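Glyco_hydro_cc domain-containing protein (Trichoderma gamsii, PDB 6UBD) probably binds beta-1,3-glucan oligosaccharides, as a subgroup VII member of glycoside hydrolase family 128 with a glycosyl hydrolase catalytic core. Local coordinates at residues K150-S153 and W154-F158; G181-A184 and D185-Y189; I220-W223 and I224-V228; P254-S257 and D258-S262. One frame throughout, in Å; residues are numbered along the deposited sequence. Where two conformers were deposited one is given.

Contact 1: residues K150-S153 and W154-F158; sequences KDES and WLKQF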
loop_
_atom_site.group_PDB
_atom_site.type_symbol
_atom_site.label_atom_id
_atom_site.label_comp_id
_atom_site.label_asym_id
_atom_site.label_seq_id
_atom_site.Cartn_x
_atom_site.Cartn_y
_atom_site.Cartn_z
ATOM N N LYS A 150 11.476 -5.310 -6.747
ATOM C CA LYS A 150 12.274 -6.559 -6.658
ATOM C C LYS A 150 13.803 -6.304 -6.585
ATOM O O LYS A 150 14.508 -7.297 -6.251
ATOM C CB LYS A 150 11.972 -7.493 -7.810
ATOM C CG LYS A 150 12.488 -6.994 -9.162
ATOM C CD LYS A 150 12.193 -7.859 -10.404
ATOM C CE LYS A 150 12.948 -7.442 -11.701
ATOM N NZ LYS A 150 14.468 -7.275 -11.596
ATOM N N ASP A 151 14.258 -5.076 -6.819
ATOM C CA ASP A 151 15.701 -4.765 -6.725
ATOM C C ASP A 151 16.097 -4.270 -5.320
ATOM O O ASP A 151 17.258 -3.791 -5.181
ATOM C CB ASP A 151 16.038 -3.761 -7.837
ATOM C CG ASP A 151 15.756 -4.223 -9.256
ATOM O OD1 ASP A 151 15.888 -5.438 -9.493
ATOM O OD2 ASP A 151 15.378 -3.358 -10.057
ATOM N N GLU A 152 15.232 -4.310 -4.321
ATOM C CA GLU A 152 15.537 -3.770 -3.002
ATOM C C GLU A 152 16.743 -4.474 -2.334
ATOM O O GLU A 152 16.908 -5.671 -2.439
ATOM C CB GLU A 152 14.309 -3.883 -2.096
ATOM C CG GLU A 152 13.938 -5.296 -1.708
ATOM C CD GLU A 152 14.647 -5.894 -0.480
ATOM O OE1 GLU A 152 15.249 -5.105 0.338
ATOM O OE2 GLU A 152 14.589 -7.140 -0.343
ATOM N N SER A 153 17.430 -3.628 -1.548
ATOM C CA SER A 153 18.385 -4.095 -0.506
ATOM C C SER A 153 18.007 -3.558 0.877
ATOM O O SER A 153 18.550 -4.105 1.872
ATOM C CB SER A 153 19.797 -3.811 -0.886
ATOM O OG SER A 153 20.001 -2.390 -0.970
ATOM N N TRP A 154 17.222 -2.516 1.042
ATOM C CA TRP A 154 16.958 -1.926 2.382
ATOM C C TRP A 154 16.208 -2.934 3.270
ATOM O O TRP A 154 16.566 -3.045 4.464
ATOM C CB TRP A 154 16.189 -0.573 2.136
ATOM C CG TRP A 154 15.975 0.304 3.336
ATOM C CD1 TRP A 154 16.602 1.506 3.532
ATOM C CD2 TRP A 154 15.051 0.152 4.440
ATOM N NE1 TRP A 154 16.154 2.107 4.688
ATOM C CE2 TRP A 154 15.216 1.300 5.252
ATOM C CE3 TRP A 154 14.086 -0.791 4.846
ATOM C CZ2 TRP A 154 14.528 1.482 6.454
ATOM C CZ3 TRP A 154 13.391 -0.627 6.028
ATOM C CH2 TRP A 154 13.608 0.523 6.814
ATOM N N LEU A 155 15.106 -3.532 2.758
ATOM C CA LEU A 155 14.281 -4.412 3.597
ATOM C C LEU A 155 15.115 -5.662 3.932
ATOM O O LEU A 155 14.935 -6.205 5.025
ATOM C CB LEU A 155 12.981 -4.753 2.859
ATOM C CG LEU A 155 11.922 -5.424 3.751
ATOM C CD1 LEU A 155 11.460 -4.494 4.884
ATOM C CD2 LEU A 155 10.731 -5.859 2.938
ATOM N N LYS A 156 15.984 -6.086 3.070
ATOM C CA LYS A 156 16.800 -7.296 3.365
ATOM C C LYS A 156 17.703 -7.052 4.577
ATOM O O LYS A 156 17.806 -7.946 5.462
ATOM C CB LYS A 156 17.588 -7.690 2.098
ATOM C CG LYS A 156 18.346 -8.981 2.282
ATOM C CD LYS A 156 18.865 -9.533 1.020
ATOM C CE LYS A 156 17.708 -10.020 0.190
ATOM N NZ LYS A 156 18.160 -10.544 -1.122
ATOM N N GLN A 157 18.264 -5.845 4.639
ATOM C CA GLN A 157 19.129 -5.448 5.764
ATOM C C GLN A 157 18.256 -5.229 7.014
ATOM O O GLN A 157 18.634 -5.713 8.127
ATOM C CB GLN A 157 19.929 -4.232 5.318
ATOM C CG GLN A 157 20.951 -3.797 6.385
ATOM C CD GLN A 157 22.082 -4.798 6.531
ATOM O OE1 GLN A 157 22.491 -5.456 5.572
ATOM N NE2 GLN A 157 22.640 -4.909 7.721
ATOM N N PHE A 158 17.106 -4.557 6.891
ATOM C CA PHE A 158 16.209 -4.281 8.042
ATOM C C PHE A 158 15.792 -5.611 8.661
ATOM O O PHE A 158 15.734 -5.740 9.891
ATOM C CB PHE A 158 15.001 -3.488 7.486
ATOM C CG PHE A 158 13.943 -3.122 8.499
ATOM C CD1 PHE A 158 14.112 -2.078 9.388
ATOM C CD2 PHE A 158 12.737 -3.796 8.542
ATOM C CE1 PHE A 158 13.119 -1.724 10.282
ATOM C CE2 PHE A 158 11.722 -3.434 9.419
ATOM C CZ PHE A 158 11.927 -2.402 10.328
#
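Glu152 reaches forward over the first turn of helix 154-159 and offers one carboxylate oxygen to its opening backbone amides. The hydrogen bond from Lys156 N to Glu152 OE1 is 3.0 Å long, at 146°, and uses the syn lone pair. The one from Leu155 N to the same OE1, 2.9 Å, is strongly bent and weak. CG of Glu152 lies between its own backbone N and carbonyl carbon (chi1 69°), and a second bend at chi2 (86°) turns the carboxylate onto these amides. CB of Leu155 brushes the carboxylate, 3.4 Å from Glu152 OE1.

Among the backbone atoms, Gln157 N donates to Ser153 O at 3.3 Å, which starts the alpha-helical pattern. Ser153 holds the N-cap position, yet its hydroxyl makes no capping bond, and the glutamate one residue earlier serves the amides instead.

The indole of Trp154 leads away to pack on Met146 and Val120. Its NE1 is bonded to Ile118 O.

The other oxygen, Glu152 OE2, is hydrogen-bonded to the hydroxyls of Tyr188 and Tyr193 on helix 179-193. A buried carboxylate held by one good and one weak amide bond and by two tyrosine hydroxyls, at a helix N-terminus where the dipole is favourable, would probably remain ionised.

Contact 2: residues G181-A184 and D185-Y189; sequences GVQA and DIDYY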
loop_
_atom_site.group_PDB
_atom_site.type_symbol
_atom_site.label_atom_id
_atom_site.label_comp_id
_atom_site.label_asym_id
_atom_site.label_seq_id
_atom_site.Cartn_x
_atom_site.Cartn_y
_atom_site.Cartn_z
ATOM N N GLY A 181 6.365 -8.246 -15.237
ATOM C CA GLY A 181 6.962 -7.438 -14.156
ATOM C C GLY A 181 6.224 -7.550 -12.825
ATOM O O GLY A 181 6.835 -7.637 -11.753
ATOM N N VAL A 182 4.881 -7.573 -12.894
ATOM C CA VAL A 182 4.041 -7.746 -11.680
ATOM C C VAL A 182 4.398 -9.088 -11.033
ATOM O O VAL A 182 4.650 -9.155 -9.791
ATOM C CB VAL A 182 2.555 -7.701 -12.077
ATOM C CG1 VAL A 182 1.691 -8.047 -10.863
ATOM C CG2 VAL A 182 2.136 -6.337 -12.636
ATOM N N GLN A 183 4.466 -10.152 -11.808
ATOM C CA GLN A 183 4.738 -11.511 -11.281
ATOM C C GLN A 183 6.143 -11.545 -10.702
ATOM O O GLN A 183 6.380 -12.237 -9.694
ATOM C CB GLN A 183 4.549 -12.608 -12.336
ATOM C CG GLN A 183 4.609 -14.042 -11.818
ATOM C CD GLN A 183 3.481 -14.361 -10.858
ATOM O OE1 GLN A 183 2.319 -14.082 -11.199
ATOM N NE2 GLN A 183 3.792 -14.915 -9.687
ATOM N N ALA A 184 7.104 -10.869 -11.296
ATOM C CA ALA A 184 8.495 -10.923 -10.804
ATOM C C ALA A 184 8.583 -10.247 -9.426
ATOM O O ALA A 184 9.356 -10.686 -8.507
ATOM C CB ALA A 184 9.409 -10.242 -11.777
ATOM N N ASP A 185 7.820 -9.191 -9.181
ATOM C CA ASP A 185 7.769 -8.558 -7.847
ATOM C C ASP A 185 7.148 -9.524 -6.847
ATOM O O ASP A 185 7.697 -9.693 -5.696
ATOM C CB ASP A 185 6.936 -7.276 -7.868
ATOM C CG ASP A 185 7.625 -6.018 -8.401
ATOM O OD1 ASP A 185 8.882 -6.030 -8.605
ATOM O OD2 ASP A 185 6.890 -4.956 -8.576
ATOM N N ILE A 186 6.023 -10.136 -7.182
ATOM C CA ILE A 186 5.379 -11.096 -6.239
ATOM C C ILE A 186 6.356 -12.228 -5.886
ATOM O O ILE A 186 6.507 -12.592 -4.685
ATOM C CB ILE A 186 4.084 -11.640 -6.877
ATOM C CG1 ILE A 186 2.983 -10.560 -6.926
ATOM C CG2 ILE A 186 3.566 -12.864 -6.152
ATOM C CD1 ILE A 186 1.810 -10.893 -7.812
ATOM N N ASP A 187 6.962 -12.827 -6.878
ATOM C CA ASP A 187 7.856 -13.982 -6.646
ATOM C C ASP A 187 9.059 -13.590 -5.782
ATOM O O ASP A 187 9.437 -14.349 -4.850
ATOM C CB ASP A 187 8.309 -14.626 -7.954
ATOM C CG ASP A 187 7.246 -15.283 -8.804
ATOM O OD1 ASP A 187 6.245 -15.667 -8.272
ATOM O OD2 ASP A 187 7.483 -15.480 -10.039
ATOM N N TYR A 188 9.654 -12.432 -6.061
ATOM C CA TYR A 188 10.791 -11.966 -5.245
ATOM C C TYR A 188 10.383 -11.853 -3.763
ATOM O O TYR A 188 11.101 -12.364 -2.876
ATOM C CB TYR A 188 11.342 -10.624 -5.732
ATOM C CG TYR A 188 12.445 -10.098 -4.848
ATOM C CD1 TYR A 188 13.755 -10.597 -4.886
ATOM C CD2 TYR A 188 12.154 -9.181 -3.833
ATOM C CE1 TYR A 188 14.721 -10.187 -3.991
ATOM C CE2 TYR A 188 13.126 -8.803 -2.922
ATOM C CZ TYR A 188 14.436 -9.246 -3.047
ATOM O OH TYR A 188 15.395 -8.918 -2.120
ATOM N N TYR A 189 9.250 -11.202 -3.470
ATOM C CA TYR A 189 8.898 -10.907 -2.075
ATOM C C TYR A 189 8.366 -12.167 -1.383
ATOM O O TYR A 189 8.658 -12.325 -0.164
ATOM C CB TYR A 189 7.977 -9.682 -1.951
ATOM C CG TYR A 189 8.694 -8.357 -2.060
ATOM C CD1 TYR A 189 9.409 -7.873 -0.970
ATOM C CD2 TYR A 189 8.723 -7.641 -3.268
ATOM C CE1 TYR A 189 10.099 -6.673 -1.071
ATOM C CE2 TYR A 189 9.423 -6.460 -3.396
ATOM C CZ TYR A 189 10.121 -5.974 -2.267
ATOM O OH TYR A 189 10.764 -4.763 -2.317
#
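Four successive i to i+4 hydrogen bonds carry the alpha-helical backbone from 181-184 into 185-189, among them Ile186 N to Val182 O at 3.1 Å, which lies in the carbonyl plane. Over this frame Gln183 and Asp187, also four residues apart, are joined by their side chains. Gln183 NE2 donates to Asp187 OD1 at 2.9 Å with an N-H...O angle of 155°. The oxygen lies in the amide plane of Gln183, but the amide nitrogen comes from above the carboxylate plane, and the two flat groups are turned 47° from each other. The glutamine chain leaves with CG opposite its backbone N (chi1 -171°) and then folds at chi2, which carries NE2 forward along the helix surface to Asp187.

On another side of the helix Val182 and Ile186 lie side by side and point the same way, with CG1 of Val182 4.2 Å from CD1 of Ile186. Helix 179-193 is the crossover of a beta-alpha-beta unit between parallel strands 170-176 and 197-206. Val182 packs on Ile174 of the first strand and on Phe231 of helix 217-233, Ile186 on Leu197 of the second strand and on Leu230 of the same helix.

Further along, CD2 of Tyr188 stands 3.7 Å above the ring plane of Tyr189, over its centre, and Tyr189 CD2 in turn meets the Tyr188 ring at its edge. Beyond the helix, Tyr189 packs on Ile172 and Met146.

Contact 3: residues I220-W223 and I224-V228; sequences INQW and ISDIV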
loop_
_atom_site.group_PDB
_atom_site.type_symbol
_atom_site.label_atom_id
_atom_site.label_comp_id
_atom_site.label_asym_id
_atom_site.label_seq_id
_atom_site.Cartn_x
_atom_site.Cartn_y
_atom_site.Cartn_z
ATOM N N ILE A 220 -3.937 0.686 -20.532
ATOM C CA ILE A 220 -4.167 0.827 -19.058
ATOM C C ILE A 220 -5.384 0.009 -18.654
ATOM O O ILE A 220 -5.401 -0.727 -17.646
ATOM C CB ILE A 220 -4.280 2.318 -18.674
ATOM C CG1 ILE A 220 -2.907 3.001 -18.706
ATOM C CG2 ILE A 220 -4.933 2.455 -17.300
ATOM C CD1 ILE A 220 -3.002 4.484 -18.752
ATOM N N ASN A 221 -6.478 0.105 -19.465
ATOM C CA ASN A 221 -7.712 -0.649 -19.123
ATOM C C ASN A 221 -7.439 -2.168 -19.087
ATOM O O ASN A 221 -7.938 -2.871 -18.188
ATOM C CB ASN A 221 -8.844 -0.332 -20.120
ATOM C CG ASN A 221 -9.389 1.096 -20.031
ATOM O OD1 ASN A 221 -9.074 1.823 -19.075
ATOM N ND2 ASN A 221 -10.210 1.463 -21.044
ATOM N N GLN A 222 -6.670 -2.697 -20.042
ATOM C CA GLN A 222 -6.338 -4.123 -20.071
ATOM C C GLN A 222 -5.406 -4.475 -18.877
ATOM O O GLN A 222 -5.569 -5.570 -18.317
ATOM C CB GLN A 222 -5.660 -4.460 -21.406
ATOM C CG GLN A 222 -5.509 -5.954 -21.586
ATOM C CD GLN A 222 -6.831 -6.684 -21.763
ATOM O OE1 GLN A 222 -7.655 -6.363 -22.650
ATOM N NE2 GLN A 222 -7.108 -7.635 -20.884
ATOM N N TRP A 223 -4.423 -3.619 -18.641
ATOM C CA TRP A 223 -3.478 -3.840 -17.478
ATOM C C TRP A 223 -4.226 -3.939 -16.124
ATOM O O TRP A 223 -3.955 -4.861 -15.308
ATOM C CB TRP A 223 -2.453 -2.707 -17.537
ATOM C CG TRP A 223 -1.290 -2.876 -16.578
ATOM C CD1 TRP A 223 -0.030 -3.305 -16.920
ATOM C CD2 TRP A 223 -1.236 -2.487 -15.187
ATOM N NE1 TRP A 223 0.806 -3.252 -15.810
ATOM C CE2 TRP A 223 0.092 -2.720 -14.771
ATOM C CE3 TRP A 223 -2.142 -1.901 -14.299
ATOM C CZ2 TRP A 223 0.523 -2.428 -13.463
ATOM C CZ3 TRP A 223 -1.724 -1.653 -12.997
ATOM C CH2 TRP A 223 -0.412 -1.911 -12.589
ATOM N N ILE A 224 -5.186 -3.043 -15.919
ATOM C CA ILE A 224 -6.027 -3.062 -14.701
ATOM C C ILE A 224 -6.806 -4.384 -14.621
ATOM O O ILE A 224 -6.892 -5.023 -13.544
ATOM C CB ILE A 224 -6.894 -1.806 -14.574
ATOM C CG1 ILE A 224 -6.028 -0.541 -14.420
ATOM C CG2 ILE A 224 -7.891 -2.015 -13.459
ATOM C CD1 ILE A 224 -6.777 0.765 -14.632
ATOM N N SER A 225 -7.471 -4.723 -15.746
ATOM C CA SER A 225 -8.278 -5.962 -15.736
ATOM C C SER A 225 -7.397 -7.171 -15.397
ATOM O O SER A 225 -7.736 -8.058 -14.610
ATOM C CB SER A 225 -8.970 -6.122 -17.071
ATOM O OG SER A 225 -9.765 -7.311 -17.153
ATOM N N ASP A 226 -6.276 -7.249 -16.106
ATOM C CA ASP A 226 -5.331 -8.384 -15.948
ATOM C C ASP A 226 -4.740 -8.442 -14.518
ATOM O O ASP A 226 -4.652 -9.558 -13.961
ATOM C CB ASP A 226 -4.202 -8.282 -16.983
ATOM C CG ASP A 226 -4.561 -8.588 -18.425
ATOM O OD1 ASP A 226 -5.671 -9.111 -18.655
ATOM O OD2 ASP A 226 -3.720 -8.241 -19.291
ATOM N N ILE A 227 -4.358 -7.280 -13.963
ATOM C CA ILE A 227 -3.699 -7.296 -12.635
ATOM C C ILE A 227 -4.674 -7.683 -11.532
ATOM O O ILE A 227 -4.291 -8.439 -10.573
ATOM C CB ILE A 227 -2.974 -5.960 -12.335
ATOM C CG1 ILE A 227 -1.749 -6.272 -11.468
ATOM C CG2 ILE A 227 -3.851 -4.882 -11.720
ATOM C CD1 ILE A 227 -0.882 -5.110 -11.086
ATOM N N VAL A 228 -5.933 -7.283 -11.579
ATOM C CA VAL A 228 -6.931 -7.678 -10.574
ATOM C C VAL A 228 -7.132 -9.192 -10.681
ATOM O O VAL A 228 -7.175 -9.900 -9.658
ATOM C CB VAL A 228 -8.217 -6.865 -10.703
ATOM C CG1 VAL A 228 -9.333 -7.447 -9.890
ATOM C CG2 VAL A 228 -7.952 -5.401 -10.300
#
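Trp223 sends CG opposite its backbone N (chi1 -171°), and Ile227, one turn later, has an extended outer chain, although its chi1 of -148° is well away from a staggered value. The indole and the isoleucine consequently run side by side in the same direction. CD1 of Ile227 lies 3.6 Å from CH2 of Trp223 and makes an off-centre CH-pi contact, 4.0 Å from the centroid of the six-membered ring. Near CE3, the backbone N of Ile224 sits at the edge of the indole, close to its plane.

Ile224 turns CD1 back to within 3.7 Å of Ile220 CG2. Both isoleucines continue toward helix 263-273, where Ile220 meets Ser264 and Ile224 meets Ala267, while Trp223 and Ile227 press on Phe202 of strand 197-206 and on Met179.

The polar side belongs to Gln222 and Asp226. Gln222 NE2 donates to Asp226 OD1 at 3.0 Å, keeping the oxygen in its own amide plane while entering 42° out of the carboxylate plane.

This part of helix 217-233 is therefore amphipathic: its buried face relies on dispersion and CH-pi packing, whereas its outer face has a charge-assisted amide-carboxylate bond that probably steadies both side chains without neutralising the aspartate.

Contact 4: residues P254-S257 and D258-S262; sequences PVNS and DGSLS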
loop_
_atom_site.group_PDB
_atom_site.type_symbol
_atom_site.label_atom_id
_atom_site.label_comp_id
_atom_site.label_asym_id
_atom_site.label_seq_id
_atom_site.Cartn_x
_atom_site.Cartn_y
_atom_site.Cartn_z
ATOM N N PRO A 254 -7.806 8.157 -11.021
ATOM C CA PRO A 254 -9.114 7.484 -11.149
ATOM C C PRO A 254 -10.303 8.461 -11.193
ATOM O O PRO A 254 -11.427 7.926 -11.365
ATOM C CB PRO A 254 -9.123 6.596 -9.906
ATOM C CG PRO A 254 -8.296 7.387 -8.907
ATOM C CD PRO A 254 -7.163 7.981 -9.710
ATOM N N VAL A 255 -10.090 9.772 -11.056
ATOM C CA VAL A 255 -11.171 10.800 -11.093
ATOM C C VAL A 255 -10.764 11.871 -12.119
ATOM O O VAL A 255 -9.613 12.300 -12.151
ATOM C CB VAL A 255 -11.399 11.441 -9.705
ATOM C CG1 VAL A 255 -12.570 12.431 -9.767
ATOM C CG2 VAL A 255 -11.692 10.420 -8.640
ATOM N N ASN A 256 -11.722 12.205 -13.004
ATOM C CA ASN A 256 -11.565 13.282 -14.022
ATOM C C ASN A 256 -11.541 14.689 -13.375
ATOM O O ASN A 256 -11.974 14.844 -12.235
ATOM C CB ASN A 256 -12.738 13.242 -14.989
ATOM C CG ASN A 256 -12.818 12.037 -15.907
ATOM O OD1 ASN A 256 -11.801 11.629 -16.462
ATOM N ND2 ASN A 256 -14.037 11.543 -16.132
ATOM N N SER A 257 -11.070 15.705 -14.122
ATOM C CA SER A 257 -11.032 17.097 -13.600
ATOM C C SER A 257 -12.447 17.570 -13.206
ATOM O O SER A 257 -12.520 18.398 -12.218
ATOM C CB SER A 257 -10.385 18.058 -14.596
ATOM O OG SER A 257 -9.151 17.568 -15.118
ATOM N N ASP A 258 -13.510 17.069 -13.844
ATOM C CA ASP A 258 -14.897 17.528 -13.518
ATOM C C ASP A 258 -15.493 16.788 -12.298
ATOM O O ASP A 258 -16.652 17.054 -11.954
ATOM C CB ASP A 258 -15.820 17.494 -14.722
ATOM C CG ASP A 258 -16.191 16.096 -15.158
ATOM O OD1 ASP A 258 -15.703 15.136 -14.540
ATOM O OD2 ASP A 258 -16.927 15.984 -16.183
ATOM N N GLY A 259 -14.754 15.882 -11.658
ATOM C CA GLY A 259 -15.208 15.149 -10.450
ATOM C C GLY A 259 -15.779 13.756 -10.733
ATOM O O GLY A 259 -15.993 12.968 -9.809
ATOM N N SER A 260 -16.036 13.451 -11.986
ATOM C CA SER A 260 -16.645 12.174 -12.409
ATOM C C SER A 260 -15.579 11.057 -12.429
ATOM O O SER A 260 -14.349 11.351 -12.566
ATOM C CB SER A 260 -17.362 12.284 -13.741
ATOM O OG SER A 260 -16.502 12.594 -14.856
ATOM N N LEU A 261 -15.995 9.807 -12.279
ATOM C CA LEU A 261 -15.060 8.650 -12.313
ATOM C C LEU A 261 -14.394 8.604 -13.691
ATOM O O LEU A 261 -15.076 8.613 -14.755
ATOM C CB LEU A 261 -15.808 7.359 -12.004
ATOM C CG LEU A 261 -14.958 6.102 -11.743
ATOM C CD1 LEU A 261 -14.080 6.187 -10.540
ATOM C CD2 LEU A 261 -15.897 4.896 -11.705
ATOM N N SER A 262 -13.059 8.501 -13.779
ATOM C CA SER A 262 -12.306 8.485 -15.064
ATOM C C SER A 262 -12.407 7.098 -15.677
ATOM O O SER A 262 -12.882 6.135 -15.086
ATOM C CB SER A 262 -10.853 8.863 -14.844
ATOM O OG SER A 262 -10.175 7.760 -14.239
#
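A beta hairpin-like loop, closed by a type I turn from Asn256 to Gly259, brings Pro254-Ser257 back against Asp258-Ser262. The turn is fastened by Gly259 N to Asn256 O at 3.0 Å. Behind it Val255 and Leu261 form a single bridge, flanked by Asn256 N to Ser260 O at 2.8 Å, nearly straight on to the carbonyl, and by Ser262 N to Pro254 O at 3.0 Å, where the donor stands above the carbonyl plane.

Side chains reinforce the bend. Asn256 ND2 donates to Ser260 OG at 3.0 Å and almost linearly (174°), with the hydroxyl oxygen in the amide plane. Ser260 OG in turn donates a hydrogen bond to Asp258 OD1, 2.7 Å away, on its syn side. Ser260 N adds a second bond to OD1, from above the carboxylate plane, completing an Asx turn. Accepting from the amide and donating to the carboxylate, the hydroxyl of Ser260 has its rotation largely set.

Ser262 is the N-cap of helix 263-273, its OG bonded to Gly265 N and to Pro253 O. The loop thus leads from strand 237-243 into that helix, with Leu261 packed on Leu269 and on Phe45 and Trp46 of helix 43-46, and Pro254 also resting against Trp46.

Contacts 2 and 3 lie within long helices and have buried apolar faces: contact 2 lies over strands 170-176 and 197-206, contact 3 between strand 197-206 and helix 263-273. They meet where Val182 CG2 packs 3.6 Å from Ile227 CD1, and both carry a glutamine-aspartate pair at i and i+4 on the more exposed side. Contacts 1 and 4 instead lead into helices and rely on polar groups: a buried glutamate in contact 1, a hairpin turn, an Asx turn and a serine N-cap in contact 4. Contact 1 is tied to contact 2 through a tyrosine hydroxyl. Contact 4, mostly at the surface, touches none of the others; its centre is about 36 Å from that of contact 1.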